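3',5'-nucleoside bisphosphate phosphatase (Chromobacterium violaceum, PDB 2YB1) hydrolyses nucleoside 3',5'-bisphosphates to the nucleoside 5'-phosphate and orthophosphate, using three manganese ions per subunit. Local coordinates at residues V177-H191 and L205-E218. Numbering follows the deposited sequence.
With MN (manganese (II) ion), chain D.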
loop_
_atom_site.group_PDB
_atom_site.type_symbol
_atom_site.label_atom_id
_atom_site.label_comp_id
_atom_site.label_asym_id
_atom_site.label_seq_id
_atom_site.Cartn_x
_atom_site.Cartn_y
_atom_site.Cartn_z
ATOM N N VAL A 177 1.491 -12.948 4.010
ATOM C CA VAL A 177 0.393 -13.151 4.956
ATOM C C VAL A 177 0.886 -13.673 6.313
ATOM O O VAL A 177 0.476 -13.171 7.355
ATOM C CB VAL A 177 -0.689 -14.107 4.392
ATOM C CG1 VAL A 177 -1.734 -14.405 5.450
ATOM C CG2 VAL A 177 -1.333 -13.496 3.146
ATOM N N GLY A 178 1.771 -14.669 6.292
ATOM C CA GLY A 178 2.306 -15.242 7.517
ATOM C C GLY A 178 3.136 -14.279 8.353
ATOM O O GLY A 178 3.103 -14.328 9.589
ATOM N N TRP A 179 3.905 -13.419 7.689
ATOM C CA TRP A 179 4.662 -12.391 8.403
ATOM C C TRP A 179 3.685 -11.451 9.118
ATOM O O TRP A 179 3.868 -11.085 10.277
ATOM C CB TRP A 179 5.554 -11.600 7.437
ATOM C CG TRP A 179 6.704 -12.401 6.855
ATOM C CD1 TRP A 179 7.315 -13.492 7.410
ATOM C CD2 TRP A 179 7.366 -12.166 5.605
ATOM N NE1 TRP A 179 8.313 -13.948 6.584
ATOM C CE2 TRP A 179 8.367 -13.151 5.471
ATOM C CE3 TRP A 179 7.217 -11.208 4.595
ATOM C CZ2 TRP A 179 9.214 -13.210 4.363
ATOM C CZ3 TRP A 179 8.057 -11.272 3.489
ATOM C CH2 TRP A 179 9.043 -12.267 3.385
ATOM N N ILE A 180 2.625 -11.074 8.416
ATOM C CA ILE A 180 1.638 -10.155 8.965
ATOM C C ILE A 180 0.919 -10.774 10.150
ATOM O O ILE A 180 0.822 -10.157 11.207
ATOM C CB ILE A 180 0.639 -9.734 7.884
ATOM C CG1 ILE A 180 1.343 -8.804 6.890
ATOM C CG2 ILE A 180 -0.598 -9.057 8.502
ATOM C CD1 ILE A 180 0.625 -8.679 5.559
ATOM N N VAL A 181 0.437 -12.004 9.971
ATOM C CA VAL A 181 -0.293 -12.714 11.014
ATOM C C VAL A 181 0.591 -13.031 12.218
ATOM O O VAL A 181 0.165 -12.875 13.368
ATOM C CB VAL A 181 -0.927 -14.015 10.468
ATOM C CG1 VAL A 181 -1.477 -14.871 11.620
ATOM C CG2 VAL A 181 -2.021 -13.682 9.441
ATOM N N GLY A 182 1.818 -13.472 11.958
ATOM C CA GLY A 182 2.762 -13.782 13.024
ATOM C C GLY A 182 3.138 -12.548 13.833
ATOM O O GLY A 182 3.622 -12.660 14.962
ATOM N N ALA A 183 2.937 -11.367 13.239
ATOM C CA ALA A 183 3.173 -10.089 13.920
ATOM C C ALA A 183 1.917 -9.571 14.614
ATOM O O ALA A 183 1.900 -8.448 15.121
ATOM C CB ALA A 183 3.712 -9.038 12.940
ATOM N N GLY A 184 0.853 -10.373 14.594
ATOM C CA GLY A 184 -0.357 -10.059 15.342
ATOM C C GLY A 184 -1.384 -9.255 14.560
ATOM O O GLY A 184 -2.384 -8.815 15.112
ATOM N N GLY A 185 -1.151 -9.057 13.270
ATOM C CA GLY A 185 -2.065 -8.262 12.468
ATOM C C GLY A 185 -2.990 -9.095 11.594
ATOM O O GLY A 185 -2.949 -10.337 11.603
ATOM N N MET A 186 -3.841 -8.399 10.841
ATOM C CA MET A 186 -4.687 -9.023 9.830
ATOM C C MET A 186 -4.140 -8.687 8.437
ATOM O O MET A 186 -3.719 -7.554 8.186
ATOM C CB MET A 186 -6.139 -8.547 9.977
ATOM C CG MET A 186 -6.828 -9.079 11.243
ATOM S SD MET A 186 -8.509 -8.465 11.427
ATOM C CE MET A 186 -9.386 -9.472 10.203
ATOM N N ALA A 187 -4.106 -9.688 7.555
ATOM C CA ALA A 187 -3.671 -9.487 6.173
ATOM C C ALA A 187 -4.870 -9.094 5.309
ATOM O O ALA A 187 -5.996 -9.560 5.541
ATOM C CB ALA A 187 -3.000 -10.736 5.630
ATOM N N VAL A 188 -4.621 -8.216 4.338
ATOM C CA VAL A 188 -5.675 -7.628 3.514
ATOM C C VAL A 188 -5.228 -7.561 2.050
ATOM O O VAL A 188 -4.177 -7.004 1.751
ATOM C CB VAL A 188 -5.987 -6.172 3.986
ATOM C CG1 VAL A 188 -7.069 -5.526 3.112
ATOM C CG2 VAL A 188 -6.364 -6.137 5.463
ATOM N N ILE A 189 -6.029 -8.100 1.133
ATOM C CA ILE A 189 -5.723 -7.947 -0.285
ATOM C C ILE A 189 -6.043 -6.507 -0.672
ATOM O O ILE A 189 -7.188 -6.050 -0.535
ATOM C CB ILE A 189 -6.567 -8.890 -1.156
ATOM C CG1 ILE A 189 -6.159 -10.351 -0.913
ATOM C CG2 ILE A 189 -6.417 -8.519 -2.635
ATOM C CD1 ILE A 189 -7.120 -11.362 -1.526
ATOM N N ALA A 190 -5.031 -5.791 -1.155
ATOM C CA ALA A 190 -5.188 -4.369 -1.433
ATOM C C ALA A 190 -5.737 -4.140 -2.842
ATOM O O ALA A 190 -5.445 -4.909 -3.758
ATOM C CB ALA A 190 -3.855 -3.642 -1.257
ATOM N N HIS A 191 -6.577 -3.118 -2.978
ATOM C CA HIS A 191 -7.054 -2.630 -4.271
ATOM C C HIS A 191 -7.204 -3.717 -5.344
ATOM O O HIS A 191 -6.584 -3.649 -6.406
ATOM C CB HIS A 191 -6.200 -1.446 -4.763
ATOM C CG HIS A 191 -4.737 -1.744 -4.840
ATOM N ND1 HIS A 191 -4.218 -2.733 -5.648
ATOM C CD2 HIS A 191 -3.676 -1.172 -4.216
ATOM C CE1 HIS A 191 -2.904 -2.763 -5.513
ATOM N NE2 HIS A 191 -2.552 -1.825 -4.652
ATOM N N LEU A 205 -7.134 -16.310 -6.190
ATOM C CA LEU A 205 -6.293 -15.488 -5.322
ATOM C C LEU A 205 -6.821 -15.474 -3.885
ATOM O O LEU A 205 -6.053 -15.660 -2.937
ATOM C CB LEU A 205 -6.189 -14.057 -5.863
ATOM C CG LEU A 205 -5.452 -13.060 -4.962
ATOM C CD1 LEU A 205 -3.999 -13.516 -4.671
ATOM C CD2 LEU A 205 -5.473 -11.655 -5.576
ATOM N N ILE A 206 -8.127 -15.246 -3.729
ATOM C CA ILE A 206 -8.770 -15.274 -2.410
ATOM C C ILE A 206 -8.591 -16.616 -1.684
ATOM O O ILE A 206 -8.222 -16.647 -0.506
ATOM C CB ILE A 206 -10.272 -14.920 -2.490
ATOM C CG1 ILE A 206 -10.448 -13.434 -2.868
ATOM C CG2 ILE A 206 -10.975 -15.250 -1.168
ATOM C CD1 ILE A 206 -11.882 -13.029 -3.099
ATOM N N LEU A 207 -8.853 -17.719 -2.380
ATOM C CA LEU A 207 -8.674 -19.046 -1.789
ATOM C C LEU A 207 -7.232 -19.284 -1.324
ATOM O O LEU A 207 -7.008 -19.760 -0.212
ATOM C CB LEU A 207 -9.109 -20.136 -2.772
ATOM C CG LEU A 207 -10.612 -20.126 -3.057
ATOM C CD1 LEU A 207 -11.013 -21.301 -3.938
ATOM C CD2 LEU A 207 -11.396 -20.144 -1.734
ATOM N N ASP A 208 -6.262 -18.946 -2.171
ATOM C CA ASP A 208 -4.848 -19.038 -1.801
ATOM C C ASP A 208 -4.527 -18.134 -0.595
ATOM O O ASP A 208 -3.798 -18.513 0.330
ATOM C CB ASP A 208 -3.972 -18.611 -2.988
ATOM C CG ASP A 208 -3.878 -19.676 -4.072
ATOM O OD1 ASP A 208 -4.600 -20.694 -3.987
ATOM O OD2 ASP A 208 -3.068 -19.493 -5.007
ATOM N N PHE A 209 -5.069 -16.920 -0.642
ATOM C CA PHE A 209 -4.887 -15.902 0.398
ATOM C C PHE A 209 -5.401 -16.427 1.747
ATOM O O PHE A 209 -4.693 -16.417 2.761
ATOM C CB PHE A 209 -5.624 -14.627 -0.056
ATOM C CG PHE A 209 -5.679 -13.532 0.969
ATOM C CD1 PHE A 209 -4.535 -12.791 1.294
ATOM C CD2 PHE A 209 -6.885 -13.188 1.558
ATOM C CE1 PHE A 209 -4.596 -11.755 2.227
ATOM C CE2 PHE A 209 -6.958 -12.147 2.490
ATOM C CZ PHE A 209 -5.812 -11.431 2.824
ATOM N N GLN A 210 -6.636 -16.899 1.754
ATOM C CA GLN A 210 -7.211 -17.506 2.952
ATOM C C GLN A 210 -6.425 -18.718 3.467
ATOM O O GLN A 210 -6.153 -18.814 4.668
ATOM C CB GLN A 210 -8.667 -17.880 2.706
ATOM C CG GLN A 210 -9.591 -16.676 2.666
ATOM C CD GLN A 210 -11.049 -17.081 2.588
ATOM O OE1 GLN A 210 -11.478 -17.683 1.604
ATOM N NE2 GLN A 210 -11.818 -16.755 3.628
ATOM N N ALA A 211 -6.057 -19.630 2.565
ATOM C CA ALA A 211 -5.242 -20.787 2.950
ATOM C C ALA A 211 -3.981 -20.361 3.699
ATOM O O ALA A 211 -3.523 -21.048 4.615
ATOM C CB ALA A 211 -4.886 -21.640 1.721
ATOM N N ALA A 212 -3.427 -19.213 3.313
ATOM C CA ALA A 212 -2.195 -18.717 3.920
ATOM C C ALA A 212 -2.460 -17.965 5.222
ATOM O O ALA A 212 -1.525 -17.588 5.925
ATOM C CB ALA A 212 -1.431 -17.832 2.930
ATOM N N GLY A 213 -3.735 -17.781 5.557
ATOM C CA GLY A 213 -4.129 -17.069 6.763
ATOM C C GLY A 213 -4.734 -15.680 6.571
ATOM O O GLY A 213 -4.962 -14.983 7.550
ATOM N N GLY A 214 -5.013 -15.295 5.328
ATOM C CA GLY A 214 -5.603 -13.995 5.018
ATOM C C GLY A 214 -7.080 -13.823 5.353
ATOM O O GLY A 214 -7.898 -14.696 5.071
ATOM N N GLN A 215 -7.393 -12.731 6.049
ATOM C CA GLN A 215 -8.761 -12.407 6.466
ATOM C C GLN A 215 -9.503 -11.196 5.870
ATOM O O GLN A 215 -10.666 -10.983 6.192
ATOM C CB GLN A 215 -8.804 -12.354 7.993
ATOM C CG GLN A 215 -8.288 -13.652 8.607
ATOM C CD GLN A 215 -7.830 -13.483 10.042
ATOM O OE1 GLN A 215 -7.019 -12.598 10.358
ATOM N NE2 GLN A 215 -8.338 -14.348 10.922
ATOM N N GLY A 216 -8.852 -10.401 5.029
ATOM C CA GLY A 216 -9.463 -9.151 4.618
ATOM C C GLY A 216 -9.196 -8.774 3.177
ATOM O O GLY A 216 -8.298 -9.303 2.522
ATOM N N ILE A 217 -10.029 -7.867 2.674
ATOM C CA ILE A 217 -9.909 -7.378 1.315
ATOM C C ILE A 217 -10.399 -5.934 1.275
ATOM O O ILE A 217 -11.382 -5.574 1.941
ATOM C CB ILE A 217 -10.708 -8.278 0.319
ATOM C CG1 ILE A 217 -10.528 -7.790 -1.131
ATOM C CG2 ILE A 217 -12.201 -8.353 0.722
ATOM C CD1 ILE A 217 -11.019 -8.769 -2.186
ATOM N N GLU A 218 -9.710 -5.097 0.512
ATOM C CA GLU A 218 -10.155 -3.721 0.355
ATOM C C GLU A 218 -11.384 -3.679 -0.537
ATOM O O GLU A 218 -11.382 -4.188 -1.651
ATOM C CB GLU A 218 -9.031 -2.836 -0.198
ATOM C CG GLU A 218 -7.965 -2.563 0.841
ATOM C CD GLU A 218 -6.848 -1.659 0.356
ATOM O OE1 GLU A 218 -6.766 -1.382 -0.862
ATOM O OE2 GLU A 218 -6.048 -1.238 1.209
HETATM MN MN MN D . -0.701 -1.191 -3.789
HETATM O O HOH W 1 -5.198 -12.018 12.449
HETATM O O HOH W 2 -5.409 -12.083 8.218
#
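I189 and F209 fill the tight middle of this contact. F209 carries its ring on a CG turned away from the backbone N (chi1 173°), which puts it between its own helix and strand 186-189. I189 CG1 sits almost exactly over the ring centre, 3.5 Å from the centroid, a CH-pi contact; I189 CD1 continues over the same face toward F209 CB and reaches L205 and I206. G214 CA covers the opposite face near the rim, while A187 O meets the ring at its edge, 3.3 Å from F209 CZ. V177 CG2 touches the ring obliquely, and V177 CG1 packs on the turn A212-G214, 3.2 Å from A212 O.

Beyond the ring, strands 186-189 and 216-218 pair in parallel: I189 N donates to G216 O, and E218 N to I189 O at 2.9 Å. The extended E218 side chain reaches across toward H191, its CG passing V188 CG1 at 3.8 Å, and its OE1, met from above the carboxylate plane, accepts H191 N at 2.7 Å. Its OE2 is hydrogen-bonded to H7 ND1, H7 being a ligand of another manganese; H191 NE2 itself binds manganese at 2.1 Å, together with E64 and H75.

The other end is looser and wet. Q215 crosses M186 at about a right angle, M186 CE lying 3.7 Å from Q215 CB, and two waters bridge Q215 OE1 to G185 O, A187 N and G213 O.

Helix 173-182, bringing V177, leads into the beta-alpha-beta unit 186-189, 199-211, 216-221, flanked in the sheet by strands 72-79 and 242-246, with helix 226-239 packing on I206 and I217.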